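Local coordinates for broad specificity aminotransferase (PDB 4WB0), which probably transfers amino groups between amino acids and 2-oxo acids, aspartate and 2-oxoglutarate among them, with pyridoxal 5'-phosphate as cofactor, at residues R59-A64 against K259-Y264; E89-T94 against L104-T109. One frame throughout, in Å; residues are numbered along the deposited sequence. Where two conformers were deposited one is given.

Contact 1 of 2, residues R59-A64 against K259-Y264; sequences RVVRKA and KNMGLY
Val61 carries the whole meeting with Met261 and Leu263. The helix comes to it through Arg59, which makes a salt bridge to Glu323 of helix 314-344, and Val60, which turns to Glu319 and Trp320 of that same helix. At Val61 the loop is reached: CG2 of Val61 lies 3.5 Å from O of Met261 and 4.3 Å from CG of Met261, closer to the main chain than to the side chain. Here the loop joins strand 252-256 to strand 268-274, and its Ser-Lys-Asn sequence is the one that in this aminotransferase family holds the cofactor-binding lysine; Lys259 probably fills that place. Beyond Met261 the chain bends through Gly262, at a positive phi of 69°, and Leu263 sends a methyl back to the helix. With CG of Leu263 placed beside its own backbone N (chi1 -71°), CD2 of Leu263 arrives obliquely, 4.0 Å from CG2 of Val61 and 4.1 Å from its CG1, touching both branches. Val61 also packs on Ile310 of helix 301-312 and on an aromatic side chain of the other subunit. A turn further on, Ala64 lies against Leu306 and Ile310.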
loop_
_atom_site.group_PDB
_atom_site.type_symbol
_atom_site.label_atom_id
_atom_site.label_comp_id
_atom_site.label_asym_id
_atom_site.label_seq_id
_atom_site.Cartn_x
_atom_site.Cartn_y
_atom_site.Cartn_z
ATOM N N ARG A 59 -6.321 -17.924 17.188
ATOM C CA ARG A 59 -5.945 -19.310 17.048
ATOM C C ARG A 59 -6.158 -19.759 15.641
ATOM O O ARG A 59 -5.333 -20.524 15.138
ATOM C CB ARG A 59 -6.737 -20.244 17.985
ATOM C CG ARG A 59 -6.560 -19.917 19.451
ATOM C CD ARG A 59 -7.531 -20.739 20.312
ATOM N NE ARG A 59 -7.866 -20.020 21.541
ATOM C CZ ARG A 59 -8.945 -19.264 21.720
ATOM N NH1 ARG A 59 -9.852 -19.118 20.752
ATOM N NH2 ARG A 59 -9.114 -18.655 22.888
ATOM N N VAL A 60 -7.197 -19.279 14.971
ATOM C CA VAL A 60 -7.382 -19.731 13.578
ATOM C C VAL A 60 -6.341 -19.110 12.649
ATOM O O VAL A 60 -5.963 -19.691 11.622
ATOM C CB VAL A 60 -8.762 -19.401 12.999
ATOM C CG1 VAL A 60 -9.799 -20.151 13.649
ATOM C CG2 VAL A 60 -9.065 -17.875 13.126
ATOM N N VAL A 61 -5.836 -17.935 13.000
ATOM C CA VAL A 61 -4.799 -17.350 12.178
ATOM C C VAL A 61 -3.491 -18.168 12.380
ATOM O O VAL A 61 -2.761 -18.402 11.427
ATOM C CB VAL A 61 -4.586 -15.801 12.520
ATOM C CG1 VAL A 61 -3.214 -15.361 11.987
ATOM C CG2 VAL A 61 -5.717 -14.960 11.866
ATOM N N ARG A 62 -3.196 -18.589 13.595
ATOM C CA ARG A 62 -2.056 -19.493 13.826
ATOM C C ARG A 62 -2.202 -20.784 13.015
ATOM O O ARG A 62 -1.208 -21.280 12.459
ATOM C CB ARG A 62 -1.887 -19.862 15.289
ATOM C CG ARG A 62 -1.405 -18.741 16.241
ATOM C CD ARG A 62 -0.168 -18.033 15.764
ATOM N NE ARG A 62 0.438 -17.302 16.873
ATOM C CZ ARG A 62 1.176 -16.207 16.771
ATOM N NH1 ARG A 62 1.372 -15.643 15.581
ATOM N NH2 ARG A 62 1.715 -15.670 17.875
ATOM N N LYS A 63 -3.419 -21.308 12.906
ATOM C CA LYS A 63 -3.620 -22.499 12.069
ATOM C C LYS A 63 -3.348 -22.198 10.591
ATOM O O LYS A 63 -2.708 -23.011 9.902
ATOM C CB LYS A 63 -5.045 -23.047 12.245
ATOM C CG LYS A 63 -5.219 -23.803 13.523
ATOM C CD LYS A 63 -6.618 -24.369 13.626
ATOM C CE LYS A 63 -6.878 -25.055 14.955
ATOM N NZ LYS A 63 -8.061 -25.957 14.811
ATOM N N ALA A 64 -3.842 -21.050 10.113
ATOM C CA ALA A 64 -3.692 -20.660 8.717
ATOM C C ALA A 64 -2.229 -20.412 8.362
ATOM O O ALA A 64 -1.839 -20.681 7.235
ATOM C CB ALA A 64 -4.517 -19.412 8.411
ATOM N N LYS A 259 -9.423 -5.798 12.390
ATOM C CA LYS A 259 -9.974 -5.984 13.714
ATOM C C LYS A 259 -10.652 -7.344 13.919
ATOM O O LYS A 259 -10.390 -7.971 14.948
ATOM C CB LYS A 259 -10.960 -4.840 14.060
ATOM C CG LYS A 259 -10.263 -3.492 14.467
ATOM C CD LYS A 259 -10.371 -2.509 13.329
ATOM C CE LYS A 259 -9.268 -1.399 13.375
ATOM N NZ LYS A 259 -9.115 -0.729 14.674
ATOM N N ASN A 260 -11.511 -7.780 12.979
ATOM C CA ASN A 260 -12.285 -9.009 13.167
ATOM C C ASN A 260 -11.445 -10.273 12.948
ATOM O O ASN A 260 -11.773 -11.316 13.479
ATOM C CB ASN A 260 -13.551 -9.042 12.266
ATOM C CG ASN A 260 -13.294 -8.776 10.776
ATOM O OD1 ASN A 260 -12.182 -8.908 10.250
ATOM N ND2 ASN A 260 -14.358 -8.379 10.093
ATOM N N MET A 261 -10.327 -10.173 12.238
ATOM C CA MET A 261 -9.407 -11.314 12.120
ATOM C C MET A 261 -8.060 -11.045 12.810
ATOM O O MET A 261 -7.208 -11.901 12.857
ATOM C CB MET A 261 -9.272 -11.645 10.609
ATOM C CG MET A 261 -9.189 -13.061 10.284
ATOM S SD MET A 261 -9.162 -13.309 8.461
ATOM C CE MET A 261 -10.849 -13.814 8.048
ATOM N N GLY A 262 -7.885 -9.821 13.329
ATOM C CA GLY A 262 -6.697 -9.429 14.007
ATOM C C GLY A 262 -5.476 -9.300 13.114
ATOM O O GLY A 262 -4.350 -9.423 13.588
ATOM N N LEU A 263 -5.708 -9.059 11.847
ATOM C CA LEU A 263 -4.607 -9.019 10.880
ATOM C C LEU A 263 -4.117 -7.575 10.710
ATOM O O LEU A 263 -3.826 -7.169 9.605
ATOM C CB LEU A 263 -5.084 -9.591 9.543
ATOM C CG LEU A 263 -5.291 -11.102 9.643
ATOM C CD1 LEU A 263 -5.818 -11.545 8.260
ATOM C CD2 LEU A 263 -3.993 -11.801 10.063
ATOM N N TYR A 264 -3.991 -6.835 11.815
ATOM C CA TYR A 264 -3.656 -5.403 11.733
ATOM C C TYR A 264 -2.394 -5.146 10.877
ATOM O O TYR A 264 -2.396 -4.276 10.021
ATOM C CB TYR A 264 -3.401 -4.800 13.119
ATOM C CG TYR A 264 -4.494 -5.072 14.156
ATOM C CD1 TYR A 264 -4.462 -6.198 14.952
ATOM C CD2 TYR A 264 -5.538 -4.173 14.338
ATOM C CE1 TYR A 264 -5.495 -6.449 15.917
ATOM C CE2 TYR A 264 -6.555 -4.414 15.256
ATOM C CZ TYR A 264 -6.521 -5.546 16.053
ATOM O OH TYR A 264 -7.544 -5.779 16.970
#

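Contact 2 of 2, residues E89-T94 against L104-T109; sequences EAVKMT and LVAVQT
Between Val91 and the pair Leu104 and Ala106 the helix and strand pack closely, with each valine branch assigned to its own partner. CG1 of Val91 goes to Leu104, 3.7 Å from its CD2 and 4.1 Å from its CD1. The other branch, CG2, faces the methyl of Ala106, with 3.8 Å between CG2 of Val91 and CB of Ala106. This division follows from the valine's rotation: a chi1 of 167° turns CG1 away from Val91's own N, next to its carbonyl carbon, and leaves CG2 beside that N, and the two methyls spread along the strand. The side chains of Val91 and Leu104 run past each other in opposite directions. Strand 104-110 is, within this chain, an outermost strand of the large mixed sheet of the fold type I aminotransferases, next to strand 268-274, which is antiparallel to both its neighbours. Leu104 and Ala106 point to the face on which helix 84-95 lies; Val105 and Val107, alternating with them, serve the opposite face, where helix 281-293 packs. Elsewhere the interface is looser. Ala106 keeps some exposure, and Lys92 and Glu89, partly exposed, sit on the side of the helix turned from the strand, Glu89 against helix 301-312. Gln108 does not reach 89-94; its OE1 accepts from N of Tyr83, just ahead of the same helix, and its NE2 donates to O of Pro300.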
loop_
_atom_site.group_PDB
_atom_site.type_symbol
_atom_site.label_atom_id
_atom_site.label_comp_id
_atom_site.label_asym_id
_atom_site.label_seq_id
_atom_site.Cartn_x
_atom_site.Cartn_y
_atom_site.Cartn_z
ATOM N N GLU A 89 -14.241 -14.308 -1.526
ATOM C CA GLU A 89 -14.744 -14.688 -0.227
ATOM C C GLU A 89 -15.083 -13.465 0.647
ATOM O O GLU A 89 -16.016 -13.488 1.437
ATOM C CB GLU A 89 -13.713 -15.556 0.480
ATOM C CG GLU A 89 -13.548 -16.941 -0.171
ATOM C CD GLU A 89 -14.699 -17.930 0.080
ATOM O OE1 GLU A 89 -14.597 -19.068 -0.472
ATOM O OE2 GLU A 89 -15.693 -17.624 0.803
ATOM N N ALA A 90 -14.273 -12.426 0.569
ATOM C CA ALA A 90 -14.459 -11.261 1.392
ATOM C C ALA A 90 -15.745 -10.508 1.042
ATOM O O ALA A 90 -16.488 -10.078 1.953
ATOM C CB ALA A 90 -13.249 -10.359 1.287
ATOM N N VAL A 91 -16.045 -10.416 -0.240
ATOM C CA VAL A 91 -17.256 -9.739 -0.678
ATOM C C VAL A 91 -18.480 -10.602 -0.297
ATOM O O VAL A 91 -19.546 -10.114 0.090
ATOM C CB VAL A 91 -17.190 -9.500 -2.179
ATOM C CG1 VAL A 91 -18.541 -9.097 -2.690
ATOM C CG2 VAL A 91 -16.131 -8.457 -2.497
ATOM N N LYS A 92 -18.298 -11.908 -0.387
ATOM C CA LYS A 92 -19.353 -12.808 0.015
ATOM C C LYS A 92 -19.650 -12.711 1.505
ATOM O O LYS A 92 -20.794 -12.882 1.916
ATOM C CB LYS A 92 -19.006 -14.259 -0.372
ATOM C CG LYS A 92 -19.533 -14.606 -1.764
ATOM C CD LYS A 92 -18.637 -15.585 -2.545
ATOM C CE LYS A 92 -18.539 -16.934 -1.860
ATOM N NZ LYS A 92 -17.808 -17.931 -2.718
ATOM N N MET A 93 -18.635 -12.475 2.318
ATOM C CA MET A 93 -18.843 -12.336 3.778
ATOM C C MET A 93 -19.745 -11.143 4.116
ATOM O O MET A 93 -20.591 -11.219 4.998
ATOM C CB MET A 93 -17.496 -12.157 4.510
ATOM C CG MET A 93 -17.595 -12.025 6.067
ATOM S SD MET A 93 -15.968 -11.667 6.797
ATOM C CE MET A 93 -15.823 -9.949 6.386
ATOM N N THR A 94 -19.586 -10.044 3.389
ATOM C CA THR A 94 -20.423 -8.865 3.716
ATOM C C THR A 94 -21.763 -8.961 2.997
ATOM O O THR A 94 -22.785 -8.755 3.634
ATOM C CB THR A 94 -19.694 -7.573 3.450
ATOM O OG1 THR A 94 -20.464 -6.419 3.956
ATOM C CG2 THR A 94 -19.334 -7.425 2.004
ATOM N N LEU A 104 -20.715 -7.075 -9.590
ATOM C CA LEU A 104 -19.988 -6.037 -8.901
ATOM C C LEU A 104 -18.516 -5.985 -9.331
ATOM O O LEU A 104 -18.025 -6.855 -10.067
ATOM C CB LEU A 104 -20.138 -6.214 -7.394
ATOM C CG LEU A 104 -19.616 -7.526 -6.836
ATOM C CD1 LEU A 104 -18.266 -7.373 -6.388
ATOM C CD2 LEU A 104 -20.494 -7.953 -5.652
ATOM N N VAL A 105 -17.867 -4.897 -8.942
ATOM C CA VAL A 105 -16.430 -4.677 -9.174
ATOM C C VAL A 105 -15.735 -4.690 -7.829
ATOM O O VAL A 105 -16.175 -3.979 -6.916
ATOM C CB VAL A 105 -16.144 -3.333 -9.854
ATOM C CG1 VAL A 105 -14.655 -3.218 -10.266
ATOM C CG2 VAL A 105 -17.007 -3.189 -11.044
ATOM N N ALA A 106 -14.669 -5.466 -7.667
ATOM C CA ALA A 106 -14.036 -5.482 -6.355
ATOM C C ALA A 106 -12.554 -5.735 -6.481
ATOM O O ALA A 106 -12.148 -6.477 -7.368
ATOM C CB ALA A 106 -14.655 -6.505 -5.458
ATOM N N VAL A 107 -11.769 -5.092 -5.615
ATOM C CA VAL A 107 -10.301 -5.224 -5.613
ATOM C C VAL A 107 -9.847 -5.382 -4.205
ATOM O O VAL A 107 -10.502 -4.989 -3.250
ATOM C CB VAL A 107 -9.523 -4.026 -6.227
ATOM C CG1 VAL A 107 -9.791 -3.861 -7.770
ATOM C CG2 VAL A 107 -9.802 -2.717 -5.537
ATOM N N GLN A 108 -8.676 -5.969 -4.066
ATOM C CA GLN A 108 -8.012 -6.031 -2.777
ATOM C C GLN A 108 -7.369 -4.670 -2.535
ATOM O O GLN A 108 -6.869 -4.022 -3.481
ATOM C CB GLN A 108 -6.976 -7.139 -2.791
ATOM C CG GLN A 108 -6.164 -7.314 -1.459
ATOM C CD GLN A 108 -5.012 -8.389 -1.590
ATOM O OE1 GLN A 108 -5.087 -9.317 -2.396
ATOM N NE2 GLN A 108 -3.974 -8.224 -0.820
ATOM N N THR A 109 -7.337 -4.246 -1.288
ATOM C CA THR A 109 -6.735 -2.965 -0.908
ATOM C C THR A 109 -5.863 -3.146 0.315
ATOM O O THR A 109 -5.873 -4.208 0.916
ATOM C CB THR A 109 -7.819 -1.933 -0.568
ATOM O OG1 THR A 109 -8.607 -2.525 0.455
ATOM C CG2 THR A 109 -8.722 -1.684 -1.735
#

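The centres of contact 1 and contact 2 lie 18 Å apart, and in sequence contact 2 sits inside the long loop closed by contact 1. They touch where ND2 of Asn260 comes 4.3 Å from CE of Met93, a packing contact. Gln227 joins them too, its O accepting from Asn260 ND2 and its NE2 giving a weak bond to Met93 O. Helix 301-312 borders both. Both lead to the probable cofactor site: contact 1 through Lys259, two residues before Met261, contact 2 through the end of strand 104-110, which runs into the turn that in relatives grips the cofactor phosphate. NZ of Lys259 and OG1 of Thr109 are 14.3 Å apart.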